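Local coordinates for fibronectin-binding protein BBK32 (Borrelia burgdorferi, PDB 6N1L) that binds fibronectin and, through a helical domain that probably binds complement protease C1r, inhibits the classical pathway of complement, at residues Q25-I30 with L134-S139; Y31-L36 with A62-E67; Y79-V84 with E108-I113; A114-Q119 with Y123-A128. All blocks are in the same frame, centred on the assembly; numbering follows the deposited sequence.

Interaction 1: Q25-I30 with L134-S139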
loop_
_atom_site.group_PDB
_atom_site.type_symbol
_atom_site.label_atom_id
_atom_site.label_comp_id
_atom_site.label_asym_id
_atom_site.label_seq_id
_atom_site.Cartn_x
_atom_site.Cartn_y
_atom_site.Cartn_z
ATOM N N GLN A 25 7.369 -2.254 -0.170
ATOM C CA GLN A 25 7.813 -1.044 -0.863
ATOM C C GLN A 25 6.642 -0.263 -1.448
ATOM O O GLN A 25 6.645 0.976 -1.432
ATOM C CB GLN A 25 8.800 -1.414 -1.979
ATOM C CG GLN A 25 10.087 -2.068 -1.507
ATOM C CD GLN A 25 10.991 -1.121 -0.739
ATOM O OE1 GLN A 25 10.744 -0.808 0.431
ATOM N NE2 GLN A 25 12.048 -0.652 -1.398
ATOM N N THR A 26 5.660 -0.968 -2.024
ATOM C CA THR A 26 4.510 -0.305 -2.621
ATOM C C THR A 26 3.682 0.418 -1.566
ATOM O O THR A 26 3.218 1.538 -1.800
ATOM C CB THR A 26 3.655 -1.312 -3.385
ATOM O OG1 THR A 26 4.481 -2.017 -4.332
ATOM C CG2 THR A 26 2.515 -0.630 -4.110
ATOM N N ILE A 27 3.459 -0.218 -0.412
ATOM C CA ILE A 27 2.762 0.469 0.671
ATOM C C ILE A 27 3.513 1.729 1.068
ATOM O O ILE A 27 2.912 2.786 1.269
ATOM C CB ILE A 27 2.563 -0.472 1.871
ATOM C CG1 ILE A 27 1.562 -1.553 1.474
ATOM C CG2 ILE A 27 2.064 0.347 3.074
ATOM C CD1 ILE A 27 1.338 -2.650 2.543
ATOM N N THR A 28 4.838 1.645 1.187
ATOM C CA THR A 28 5.598 2.830 1.572
ATOM C C THR A 28 5.428 3.929 0.531
ATOM O O THR A 28 5.275 5.108 0.881
ATOM C CB THR A 28 7.074 2.473 1.770
ATOM O OG1 THR A 28 7.194 1.455 2.779
ATOM C CG2 THR A 28 7.875 3.681 2.211
ATOM N N LYS A 29 5.388 3.551 -0.750
ATOM C CA LYS A 29 5.160 4.523 -1.820
ATOM C C LYS A 29 3.800 5.201 -1.673
ATOM O O LYS A 29 3.688 6.430 -1.821
ATOM C CB LYS A 29 5.269 3.830 -3.177
ATOM C CG LYS A 29 5.094 4.758 -4.371
ATOM C CD LYS A 29 5.021 3.942 -5.657
ATOM C CE LYS A 29 4.861 4.839 -6.876
ATOM N NZ LYS A 29 4.677 4.036 -8.122
ATOM N N ILE A 30 2.756 4.420 -1.363
ATOM C CA ILE A 30 1.428 4.989 -1.173
ATOM C C ILE A 30 1.423 5.933 0.026
ATOM O O ILE A 30 0.850 7.025 -0.031
ATOM C CB ILE A 30 0.373 3.881 -1.007
ATOM C CG1 ILE A 30 0.216 3.059 -2.290
ATOM C CG2 ILE A 30 -0.972 4.493 -0.664
ATOM C CD1 ILE A 30 -0.546 1.706 -2.078
ATOM N N LEU A 134 -0.746 0.914 6.856
ATOM C CA LEU A 134 0.375 0.951 7.784
ATOM C C LEU A 134 0.412 -0.329 8.615
ATOM O O LEU A 134 1.479 -0.908 8.826
ATOM C CB LEU A 134 0.279 2.176 8.693
ATOM C CG LEU A 134 0.675 3.533 8.085
ATOM C CD1 LEU A 134 0.401 4.621 9.114
ATOM C CD2 LEU A 134 2.138 3.493 7.702
ATOM N N LEU A 135 -0.760 -0.796 9.058
ATOM C CA LEU A 135 -0.811 -2.056 9.794
ATOM C C LEU A 135 -0.439 -3.238 8.899
ATOM O O LEU A 135 0.254 -4.171 9.333
ATOM C CB LEU A 135 -2.206 -2.235 10.396
ATOM C CG LEU A 135 -2.485 -1.272 11.552
ATOM C CD1 LEU A 135 -3.953 -1.205 11.927
ATOM C CD2 LEU A 135 -1.618 -1.659 12.752
ATOM N N MET A 136 -0.922 -3.218 7.659
ATOM C CA MET A 136 -0.612 -4.255 6.685
ATOM C C MET A 136 0.888 -4.363 6.428
ATOM O O MET A 136 1.436 -5.468 6.343
ATOM C CB MET A 136 -1.370 -3.954 5.393
ATOM C CG MET A 136 -1.194 -4.981 4.297
ATOM S SD MET A 136 -2.163 -4.502 2.852
ATOM C CE MET A 136 -3.823 -4.651 3.503
ATOM N N ARG A 137 1.581 -3.223 6.295
ATOM C CA ARG A 137 3.029 -3.277 6.109
ATOM C C ARG A 137 3.706 -3.974 7.284
ATOM O O ARG A 137 4.641 -4.759 7.092
ATOM C CB ARG A 137 3.588 -1.864 5.936
ATOM C CG ARG A 137 5.068 -1.824 5.614
ATOM C CD ARG A 137 5.517 -0.378 5.304
ATOM N NE ARG A 137 5.317 0.492 6.458
ATOM C CZ ARG A 137 5.648 1.784 6.499
ATOM N NH1 ARG A 137 6.196 2.375 5.446
ATOM N NH2 ARG A 137 5.434 2.485 7.601
ATOM N N ASP A 138 3.246 -3.694 8.505
ATOM C CA ASP A 138 3.794 -4.369 9.679
ATOM C C ASP A 138 3.526 -5.868 9.622
ATOM O O ASP A 138 4.421 -6.678 9.895
ATOM C CB ASP A 138 3.203 -3.767 10.954
ATOM C CG ASP A 138 3.778 -2.388 11.275
ATOM O OD1 ASP A 138 4.780 -1.989 10.642
ATOM O OD2 ASP A 138 3.218 -1.714 12.164
ATOM N N SER A 139 2.307 -6.257 9.238
ATOM C CA SER A 139 1.992 -7.683 9.121
ATOM C C SER A 139 2.848 -8.353 8.055
ATOM O O SER A 139 3.304 -9.489 8.236
ATOM C CB SER A 139 0.506 -7.889 8.808
ATOM O OG SER A 139 -0.336 -7.334 9.802
#
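The guanidinium group of Arg137 reaches across to helix 9-44 and gives one hydrogen bond, from NH1 to OG1 of Thr28 at 3.0 Å. The hydroxyl sits at the edge of the guanidinium, almost exactly in its plane, and the N-H points at it fairly straight, with an angle of 156°. Beneath this polar link the contact is apolar. Ile27 aims its side chain at helix 122-147 and offers both branches: CG2 rests 3.9 Å from CB of Arg137, and CD1 lies 3.9 Å from CG of Met136, the two side chains meeting nearly at right angles. CD1 of Ile27 also comes within 3.8 Å of the backbone N of Arg137, so the methyl fits directly against the helix backbone. The aliphatic part of Arg137 runs out extended, CG lying opposite the backbone N, and the bend at chi3 of 62° then turns the charged end toward Thr28. OG1 of Thr28 is also hydrogen-bonded to O of Ile24 one turn earlier, which ties the acceptor to its own helix. Here the axes of 25-30 and 134-139 run antiparallel, at 158°, and approach to 9.7 Å. On the inner side, Ile27 packs on Leu76 of helix 66-87, while Met136 reaches Ile105 of helix 93-117, placing the pair within a bundle of four long helices.

Interaction 2: Y31-L36 with A62-E67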
loop_
_atom_site.group_PDB
_atom_site.type_symbol
_atom_site.label_atom_id
_atom_site.label_comp_id
_atom_site.label_asym_id
_atom_site.label_seq_id
_atom_site.Cartn_x
_atom_site.Cartn_y
_atom_site.Cartn_z
ATOM N N TYR A 31 2.038 5.513 1.140
ATOM C CA TYR A 31 2.021 6.354 2.333
ATOM C C TYR A 31 2.814 7.643 2.103
ATOM O O TYR A 31 2.399 8.722 2.541
ATOM C CB TYR A 31 2.568 5.583 3.542
ATOM C CG TYR A 31 2.525 6.395 4.805
ATOM C CD1 TYR A 31 1.314 6.699 5.410
ATOM C CD2 TYR A 31 3.688 6.869 5.385
ATOM C CE1 TYR A 31 1.262 7.475 6.551
ATOM C CE2 TYR A 31 3.648 7.624 6.538
ATOM C CZ TYR A 31 2.436 7.925 7.115
ATOM O OH TYR A 31 2.410 8.689 8.265
ATOM N N ASN A 32 3.947 7.539 1.408
ATOM C CA ASN A 32 4.727 8.742 1.099
ATOM C C ASN A 32 3.949 9.693 0.199
ATOM O O ASN A 32 4.073 10.919 0.339
ATOM C CB ASN A 32 6.055 8.362 0.448
ATOM C CG ASN A 32 7.031 7.701 1.426
ATOM O OD1 ASN A 32 6.869 7.765 2.647
ATOM N ND2 ASN A 32 8.054 7.081 0.879
ATOM N N THR A 33 3.134 9.157 -0.711
ATOM C CA THR A 33 2.281 10.015 -1.537
ATOM C C THR A 33 1.260 10.755 -0.680
ATOM O O THR A 33 1.060 11.968 -0.825
ATOM C CB THR A 33 1.570 9.193 -2.614
ATOM O OG1 THR A 33 2.529 8.469 -3.386
ATOM C CG2 THR A 33 0.801 10.129 -3.575
ATOM N N TYR A 34 0.602 10.035 0.225
ATOM C CA TYR A 34 -0.310 10.671 1.163
ATOM C C TYR A 34 0.384 11.778 1.955
ATOM O O TYR A 34 -0.166 12.873 2.104
ATOM C CB TYR A 34 -0.879 9.610 2.096
ATOM C CG TYR A 34 -1.569 10.172 3.306
ATOM C CD1 TYR A 34 -2.800 10.796 3.199
ATOM C CD2 TYR A 34 -0.989 10.053 4.566
ATOM C CE1 TYR A 34 -3.442 11.313 4.330
ATOM C CE2 TYR A 34 -1.618 10.559 5.691
ATOM C CZ TYR A 34 -2.838 11.182 5.567
ATOM O OH TYR A 34 -3.457 11.684 6.692
ATOM N N THR A 35 1.605 11.528 2.430
ATOM C CA THR A 35 2.303 12.541 3.225
ATOM C C THR A 35 2.556 13.797 2.400
ATOM O O THR A 35 2.298 14.926 2.849
ATOM C CB THR A 35 3.619 11.970 3.742
ATOM O OG1 THR A 35 3.332 10.900 4.664
ATOM C CG2 THR A 35 4.429 13.048 4.458
ATOM N N LEU A 36 3.026 13.607 1.169
ATOM C CA LEU A 36 3.304 14.730 0.279
ATOM C C LEU A 36 2.029 15.490 -0.066
ATOM O O LEU A 36 2.001 16.729 -0.015
ATOM C CB LEU A 36 4.006 14.223 -0.984
ATOM C CG LEU A 36 4.540 15.338 -1.898
ATOM C CD1 LEU A 36 5.603 16.095 -1.164
ATOM C CD2 LEU A 36 5.118 14.724 -3.184
ATOM N N ALA A 62 -3.431 19.712 -6.853
ATOM C CA ALA A 62 -4.341 19.271 -7.901
ATOM C C ALA A 62 -3.737 18.218 -8.824
ATOM O O ALA A 62 -4.470 17.640 -9.632
ATOM C CB ALA A 62 -4.798 20.469 -8.745
ATOM N N LYS A 63 -2.436 17.961 -8.737
ATOM C CA LYS A 63 -1.809 17.008 -9.642
ATOM C C LYS A 63 -1.864 15.577 -9.119
ATOM O O LYS A 63 -1.562 14.647 -9.873
ATOM C CB LYS A 63 -0.361 17.416 -9.920
ATOM C CG LYS A 63 -0.230 18.650 -10.815
ATOM C CD LYS A 63 1.229 18.953 -11.098
ATOM C CE LYS A 63 1.442 20.427 -11.409
ATOM N NZ LYS A 63 2.874 20.739 -11.708
ATOM N N PHE A 64 -2.260 15.376 -7.868
ATOM C CA PHE A 64 -2.444 14.020 -7.354
ATOM C C PHE A 64 -3.727 13.421 -7.928
ATOM O O PHE A 64 -4.778 14.070 -7.926
ATOM C CB PHE A 64 -2.493 14.048 -5.819
ATOM C CG PHE A 64 -1.186 14.429 -5.180
ATOM C CD1 PHE A 64 -0.855 15.762 -4.965
ATOM C CD2 PHE A 64 -0.259 13.451 -4.819
ATOM C CE1 PHE A 64 0.355 16.106 -4.390
ATOM C CE2 PHE A 64 0.960 13.790 -4.246
ATOM C CZ PHE A 64 1.273 15.127 -4.037
ATOM N N THR A 65 -3.652 12.169 -8.404
ATOM C CA THR A 65 -4.784 11.544 -9.080
ATOM C C THR A 65 -5.276 10.310 -8.336
ATOM O O THR A 65 -4.499 9.578 -7.712
ATOM C CB THR A 65 -4.435 11.141 -10.525
ATOM O OG1 THR A 65 -3.410 10.135 -10.534
ATOM C CG2 THR A 65 -3.939 12.346 -11.313
ATOM N N LYS A 66 -6.591 10.088 -8.420
ATOM C CA LYS A 66 -7.165 8.826 -7.971
ATOM C C LYS A 66 -6.676 7.664 -8.820
ATOM O O LYS A 66 -6.522 6.546 -8.310
ATOM C CB LYS A 66 -8.690 8.901 -8.000
ATOM C CG LYS A 66 -9.365 7.613 -7.551
ATOM C CD LYS A 66 -10.809 7.850 -7.234
ATOM C CE LYS A 66 -11.145 7.271 -5.886
ATOM N NZ LYS A 66 -12.394 7.843 -5.348
ATOM N N GLU A 67 -6.434 7.908 -10.114
ATOM C CA GLU A 67 -5.861 6.880 -10.976
ATOM C C GLU A 67 -4.530 6.376 -10.430
ATOM O O GLU A 67 -4.270 5.167 -10.428
ATOM C CB GLU A 67 -5.683 7.426 -12.395
ATOM C CG GLU A 67 -6.986 7.572 -13.180
ATOM C CD GLU A 67 -7.700 8.902 -12.935
ATOM O OE1 GLU A 67 -7.289 9.663 -12.028
ATOM O OE2 GLU A 67 -8.679 9.187 -13.661
#
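Phe64 meets Thr33 and Leu36, two side chains about one turn apart on helix 9-44, with the edge of its ring. CG2 of Thr33 lies 3.7 Å from CD2 of Phe64 and is equally near CE2, so the methyl sits against one side of the ring's rim. Farther round, the far corner of the ring meets Leu36: CG stands in the ring plane, 3.9 Å from CZ of Phe64, and CD2 follows at 4.0 Å from the same CZ. The two approaches differ in direction. Thr33 and Phe64 slide past each other in opposite senses, whereas Leu36 lies nearly perpendicular to the aromatic side chain. In Thr33 the methyl is the branch placed opposite the backbone N, while OG1, at chi1 -55°, stays close to the helix and bonds to O of Lys29; the apolar branch is thereby left to face the ring. CE2 of Phe64 also comes 3.9 Å from O of Thr33, a contact with the helix backbone itself. Separately, the ring stacks with Phe37, which follows Leu36 in helix 9-44. Directly after Phe64, Thr65 is the N-cap of helix 66-87, its OG1 accepting from N of Asp68. The contact thus belongs to an N-capped helix start, at which the aromatic residue just before the N-cap packs on the first helix of a helical bundle.

Interaction 3: Y79-V84 with E108-I113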
loop_
_atom_site.group_PDB
_atom_site.type_symbol
_atom_site.label_atom_id
_atom_site.label_comp_id
_atom_site.label_asym_id
_atom_site.label_seq_id
_atom_site.Cartn_x
_atom_site.Cartn_y
_atom_site.Cartn_z
ATOM N N TYR A 79 1.172 -8.035 -6.266
ATOM C CA TYR A 79 2.300 -8.617 -5.547
ATOM C C TYR A 79 1.817 -9.620 -4.501
ATOM O O TYR A 79 2.405 -10.700 -4.347
ATOM C CB TYR A 79 3.139 -7.523 -4.885
ATOM C CG TYR A 79 4.126 -6.827 -5.811
ATOM C CD1 TYR A 79 4.932 -7.560 -6.681
ATOM C CD2 TYR A 79 4.252 -5.441 -5.814
ATOM C CE1 TYR A 79 5.838 -6.926 -7.527
ATOM C CE2 TYR A 79 5.147 -4.801 -6.651
ATOM C CZ TYR A 79 5.939 -5.546 -7.504
ATOM O OH TYR A 79 6.829 -4.905 -8.333
ATOM N N ILE A 80 0.744 -9.292 -3.778
ATOM C CA ILE A 80 0.245 -10.210 -2.751
ATOM C C ILE A 80 -0.409 -11.432 -3.390
ATOM O O ILE A 80 -0.303 -12.551 -2.871
ATOM C CB ILE A 80 -0.724 -9.480 -1.797
ATOM C CG1 ILE A 80 0.027 -8.398 -1.017
ATOM C CG2 ILE A 80 -1.403 -10.461 -0.820
ATOM C CD1 ILE A 80 1.236 -8.913 -0.287
ATOM N N GLN A 81 -1.092 -11.248 -4.524
ATOM C CA GLN A 81 -1.756 -12.384 -5.155
ATOM C C GLN A 81 -0.742 -13.390 -5.680
ATOM O O GLN A 81 -0.961 -14.606 -5.574
ATOM C CB GLN A 81 -2.688 -11.911 -6.269
ATOM C CG GLN A 81 -3.919 -11.202 -5.741
ATOM C CD GLN A 81 -4.911 -10.854 -6.829
ATOM O OE1 GLN A 81 -4.525 -10.497 -7.939
ATOM N NE2 GLN A 81 -6.198 -10.950 -6.509
ATOM N N VAL A 82 0.389 -12.904 -6.209
ATOM C CA VAL A 82 1.487 -13.798 -6.581
ATOM C C VAL A 82 2.063 -14.480 -5.342
ATOM O O VAL A 82 2.408 -15.674 -5.373
ATOM C CB VAL A 82 2.576 -13.025 -7.344
ATOM C CG1 VAL A 82 3.818 -13.904 -7.572
ATOM C CG2 VAL A 82 2.030 -12.504 -8.658
ATOM N N SER A 83 2.197 -13.729 -4.244
ATOM C CA SER A 83 2.696 -14.306 -2.999
ATOM C C SER A 83 1.809 -15.455 -2.547
ATOM O O SER A 83 2.311 -16.521 -2.160
ATOM C CB SER A 83 2.757 -13.239 -1.904
ATOM O OG SER A 83 3.880 -12.391 -2.099
ATOM N N VAL A 84 0.487 -15.262 -2.613
ATOM C CA VAL A 84 -0.458 -16.273 -2.148
ATOM C C VAL A 84 -0.409 -17.500 -3.052
ATOM O O VAL A 84 -0.378 -18.640 -2.575
ATOM C CB VAL A 84 -1.879 -15.682 -2.066
ATOM C CG1 VAL A 84 -2.922 -16.782 -1.886
ATOM C CG2 VAL A 84 -1.961 -14.668 -0.923
ATOM N N GLU A 108 -8.070 -8.172 2.683
ATOM C CA GLU A 108 -8.114 -6.792 3.165
ATOM C C GLU A 108 -7.822 -5.803 2.045
ATOM O O GLU A 108 -8.466 -4.748 1.956
ATOM C CB GLU A 108 -7.125 -6.600 4.323
ATOM C CG GLU A 108 -6.958 -5.134 4.825
ATOM C CD GLU A 108 -8.151 -4.592 5.608
ATOM O OE1 GLU A 108 -9.038 -5.394 5.969
ATOM O OE2 GLU A 108 -8.196 -3.359 5.872
ATOM N N ILE A 109 -6.854 -6.119 1.175
ATOM C CA ILE A 109 -6.533 -5.210 0.068
ATOM C C ILE A 109 -7.752 -5.014 -0.821
ATOM O O ILE A 109 -8.045 -3.894 -1.271
ATOM C CB ILE A 109 -5.322 -5.735 -0.737
ATOM C CG1 ILE A 109 -4.070 -5.699 0.122
ATOM C CG2 ILE A 109 -5.071 -4.875 -1.982
ATOM C CD1 ILE A 109 -2.874 -6.349 -0.507
ATOM N N LYS A 110 -8.507 -6.090 -1.059
ATOM C CA LYS A 110 -9.703 -5.962 -1.879
ATOM C C LYS A 110 -10.729 -5.059 -1.210
ATOM O O LYS A 110 -11.397 -4.264 -1.884
ATOM C CB LYS A 110 -10.285 -7.343 -2.173
ATOM C CG LYS A 110 -9.449 -8.122 -3.191
ATOM C CD LYS A 110 -10.027 -9.508 -3.439
ATOM C CE LYS A 110 -9.020 -10.380 -4.170
ATOM N NZ LYS A 110 -9.217 -11.827 -3.856
ATOM N N THR A 111 -10.840 -5.138 0.118
ATOM C CA THR A 111 -11.756 -4.264 0.849
ATOM C C THR A 111 -11.340 -2.802 0.734
ATOM O O THR A 111 -12.186 -1.913 0.576
ATOM C CB THR A 111 -11.820 -4.686 2.316
ATOM O OG1 THR A 111 -12.342 -6.016 2.402
ATOM C CG2 THR A 111 -12.728 -3.759 3.111
ATOM N N LEU A 112 -10.035 -2.537 0.801
ATOM C CA LEU A 112 -9.543 -1.168 0.655
ATOM C C LEU A 112 -9.777 -0.632 -0.750
ATOM O O LEU A 112 -10.099 0.549 -0.924
ATOM C CB LEU A 112 -8.055 -1.115 1.007
ATOM C CG LEU A 112 -7.685 -1.540 2.432
ATOM C CD1 LEU A 112 -6.173 -1.392 2.644
ATOM C CD2 LEU A 112 -8.454 -0.718 3.462
ATOM N N ILE A 113 -9.589 -1.470 -1.775
ATOM C CA ILE A 113 -9.819 -1.018 -3.143
ATOM C C ILE A 113 -11.285 -0.657 -3.332
ATOM O O ILE A 113 -11.620 0.297 -4.047
ATOM C CB ILE A 113 -9.357 -2.099 -4.140
ATOM C CG1 ILE A 113 -7.830 -2.144 -4.172
ATOM C CG2 ILE A 113 -9.929 -1.846 -5.536
ATOM C CD1 ILE A 113 -7.243 -3.381 -4.851
#
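Ile80 meets Ile109 at the interface of helices 66-87 and 93-117, neighbours in the chain joined by a short turn as a helical hairpin within the bundle. Just before it, Tyr79 contributes its carbonyl oxygen, which accepts hydrogen bonds from both N and OG of Ser83, from opposite faces of its plane; the hydroxyl bond, 3.2 Å from OG to O, turns the serine side chain back on its own helix. Ile80 points at the partner helix and carries the apolar contact, its CG1 lying 3.6 Å from CD1 of Ile109, with CB at 4.0 Å from the same methyl. The reach comes from Ile109, whose chain is extended at chi2 173° and carries CD1 to the other helix. Both isoleucines are buried, and from helix 122-147 Leu140 packs on Ile80. At Gln81 the contact passes to the more polar margin. Its extended chain crosses that of Lys110 at about a right angle, yet the two nitrogens do not pair with each other. Glu106 serves both, OE2 taking a hydrogen bond from Gln81 NE2 and a salt bridge from Lys110 NZ, and the carboxylate probably offsets the lysine charge there. Between the two chains, NE2 of Gln81 stands 3.7 Å from CE of Lys110.

Interaction 4: A114-Q119 with Y123-A128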
loop_
_atom_site.group_PDB
_atom_site.type_symbol
_atom_site.label_atom_id
_atom_site.label_comp_id
_atom_site.label_asym_id
_atom_site.label_seq_id
_atom_site.Cartn_x
_atom_site.Cartn_y
_atom_site.Cartn_z
ATOM N N ALA A 114 -12.174 -1.395 -2.664
ATOM C CA ALA A 114 -13.596 -1.074 -2.690
ATOM C C ALA A 114 -13.885 0.217 -1.932
ATOM O O ALA A 114 -14.725 1.016 -2.367
ATOM C CB ALA A 114 -14.403 -2.235 -2.109
ATOM N N LYS A 115 -13.208 0.436 -0.795
ATOM C CA LYS A 115 -13.391 1.673 -0.035
ATOM C C LYS A 115 -12.949 2.885 -0.842
ATOM O O LYS A 115 -13.595 3.937 -0.795
ATOM C CB LYS A 115 -12.617 1.618 1.286
ATOM C CG LYS A 115 -13.278 0.816 2.385
ATOM C CD LYS A 115 -12.433 0.826 3.654
ATOM C CE LYS A 115 -13.109 0.057 4.771
ATOM N NZ LYS A 115 -12.218 -0.079 5.950
ATOM N N ILE A 116 -11.845 2.760 -1.584
ATOM C CA ILE A 116 -11.350 3.865 -2.402
ATOM C C ILE A 116 -12.354 4.224 -3.489
ATOM O O ILE A 116 -12.500 5.398 -3.850
ATOM C CB ILE A 116 -9.977 3.496 -3.000
ATOM C CG1 ILE A 116 -8.908 3.491 -1.909
ATOM C CG2 ILE A 116 -9.581 4.435 -4.133
ATOM C CD1 ILE A 116 -7.628 2.858 -2.370
ATOM N N LYS A 117 -13.068 3.229 -4.020
ATOM C CA LYS A 117 -14.028 3.490 -5.089
ATOM C C LYS A 117 -15.204 4.329 -4.601
ATOM O O LYS A 117 -15.706 5.184 -5.340
ATOM C CB LYS A 117 -14.519 2.171 -5.681
ATOM C CG LYS A 117 -13.599 1.611 -6.732
ATOM C CD LYS A 117 -13.979 0.187 -7.095
ATOM C CE LYS A 117 -13.025 -0.367 -8.141
ATOM N NZ LYS A 117 -13.191 -1.837 -8.300
ATOM N N GLU A 118 -15.644 4.126 -3.361
ATOM C CA GLU A 118 -16.818 4.818 -2.844
ATOM C C GLU A 118 -16.509 6.218 -2.296
ATOM O O GLU A 118 -17.367 6.803 -1.619
ATOM C CB GLU A 118 -17.501 3.964 -1.767
ATOM C CG GLU A 118 -16.782 3.915 -0.422
ATOM C CD GLU A 118 -17.271 2.772 0.463
ATOM O OE1 GLU A 118 -17.920 1.840 -0.066
ATOM O OE2 GLU A 118 -17.003 2.796 1.685
ATOM N N GLN A 119 -15.333 6.773 -2.583
ATOM C CA GLN A 119 -14.930 8.089 -2.092
ATOM C C GLN A 119 -14.632 8.984 -3.290
ATOM O O GLN A 119 -13.636 8.786 -3.987
ATOM C CB GLN A 119 -13.705 7.989 -1.179
ATOM C CG GLN A 119 -13.979 7.383 0.187
ATOM C CD GLN A 119 -14.743 8.314 1.109
ATOM O OE1 GLN A 119 -15.014 9.464 0.761
ATOM N NE2 GLN A 119 -15.097 7.819 2.297
ATOM N N TYR A 123 -8.419 13.100 -1.242
ATOM C CA TYR A 123 -7.823 13.116 0.089
ATOM C C TYR A 123 -8.608 12.232 1.051
ATOM O O TYR A 123 -8.021 11.541 1.893
ATOM C CB TYR A 123 -7.727 14.546 0.628
ATOM C CG TYR A 123 -6.854 14.616 1.857
ATOM C CD1 TYR A 123 -5.490 14.352 1.767
ATOM C CD2 TYR A 123 -7.389 14.900 3.099
ATOM C CE1 TYR A 123 -4.680 14.387 2.888
ATOM C CE2 TYR A 123 -6.585 14.946 4.228
ATOM C CZ TYR A 123 -5.231 14.689 4.111
ATOM O OH TYR A 123 -4.417 14.727 5.221
ATOM N N GLU A 124 -9.937 12.238 0.938
ATOM C CA GLU A 124 -10.754 11.361 1.764
ATOM C C GLU A 124 -10.485 9.895 1.454
ATOM O O GLU A 124 -10.561 9.052 2.353
ATOM C CB GLU A 124 -12.236 11.674 1.561
ATOM C CG GLU A 124 -12.656 13.046 2.066
ATOM C CD GLU A 124 -12.417 13.201 3.551
ATOM O OE1 GLU A 124 -12.891 12.333 4.318
ATOM O OE2 GLU A 124 -11.754 14.185 3.949
ATOM N N ALA A 125 -10.202 9.575 0.191
ATOM C CA ALA A 125 -9.879 8.196 -0.176
ATOM C C ALA A 125 -8.600 7.738 0.517
ATOM O O ALA A 125 -8.558 6.656 1.117
ATOM C CB ALA A 125 -9.756 8.075 -1.696
ATOM N N TYR A 126 -7.553 8.568 0.471
ATOM C CA TYR A 126 -6.326 8.277 1.210
ATOM C C TYR A 126 -6.610 8.119 2.698
ATOM O O TYR A 126 -6.187 7.140 3.319
ATOM C CB TYR A 126 -5.287 9.384 0.975
ATOM C CG TYR A 126 -4.436 9.216 -0.262
ATOM C CD1 TYR A 126 -3.340 8.351 -0.280
ATOM C CD2 TYR A 126 -4.726 9.928 -1.427
ATOM C CE1 TYR A 126 -2.560 8.201 -1.404
ATOM C CE2 TYR A 126 -3.955 9.790 -2.565
ATOM C CZ TYR A 126 -2.870 8.923 -2.560
ATOM O OH TYR A 126 -2.115 8.776 -3.684
ATOM N N LYS A 127 -7.354 9.067 3.288
ATOM C CA LYS A 127 -7.662 8.983 4.712
ATOM C C LYS A 127 -8.380 7.686 5.067
ATOM O O LYS A 127 -8.183 7.142 6.159
ATOM C CB LYS A 127 -8.506 10.188 5.145
ATOM C CG LYS A 127 -7.688 11.328 5.720
ATOM C CD LYS A 127 -8.529 12.161 6.681
ATOM C CE LYS A 127 -9.600 12.955 5.937
ATOM N NZ LYS A 127 -10.770 13.294 6.813
ATOM N N ALA A 128 -9.199 7.164 4.158
ATOM C CA ALA A 128 -9.888 5.912 4.427
ATOM C C ALA A 128 -8.948 4.710 4.535
ATOM O O ALA A 128 -9.340 3.702 5.132
ATOM C CB ALA A 128 -10.933 5.660 3.340
#
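This contact closes the helical hairpin formed where helix 93-117 ends and helix 122-147 begins, and Gln119 packs its aliphatic stem over Ala125. CB of Gln119 lies 4.0 Å from both CA and CB of Ala125, a close fit consistent with the small side chain of Ala125. The chain of Gln119 then folds at chi2 (-73°), which brings OE1 to 3.6 Å from CB of Glu124. The amide and the carboxylate of Glu124 are turned 58° against each other. The carboxylate of Glu124 is engaged within its own helix by Lys127: a salt bridge of 3.2 Å joins NZ of Lys127 to OE2 of Glu124, with weak hydrogen-bond geometry. With only a short connection between the two helices, the hairpin brings the backbones near, CA of Ile116 standing 5.1 Å from CA of Ala125. Ile116 adds a looser apolar touch, its CG2 4.4 Å from CB of Ala125, while its side chain continues inward to Leu69 and Phe73 of helix 66-87. Glu118 is the first residue to leave helical geometry, and the backbone bonds near this end are long and weak. At the second helix, the side chain of Asn121 accepts a hydrogen bond from N of Glu124.

How the interactions relate
Interactions 1 and 3 lie nearer the middle of the bundle, each with a buried apolar pair and a polar group at its margin; the sulfur and methyl of Met136 in interaction 1 pack on Ile109 and Glu108 of interaction 3, joining the two. Interaction 2 is a surface contact of one aromatic edge, and interaction 4 a partly buried hairpin end of aliphatic touches without a polar bond between its segments. Helix 9-44 serves interactions 1 and 2, helix 66-87 serves 2 and 3, helix 93-117 serves 3 and 4, and helix 122-147 serves 1 and 4. Tyr126 of 123-128 bridges the ends, touching Thr33 of interaction 2 and Ile30 of interaction 1. Interactions 2 and 3 stay about 7 Å apart between nearest atoms.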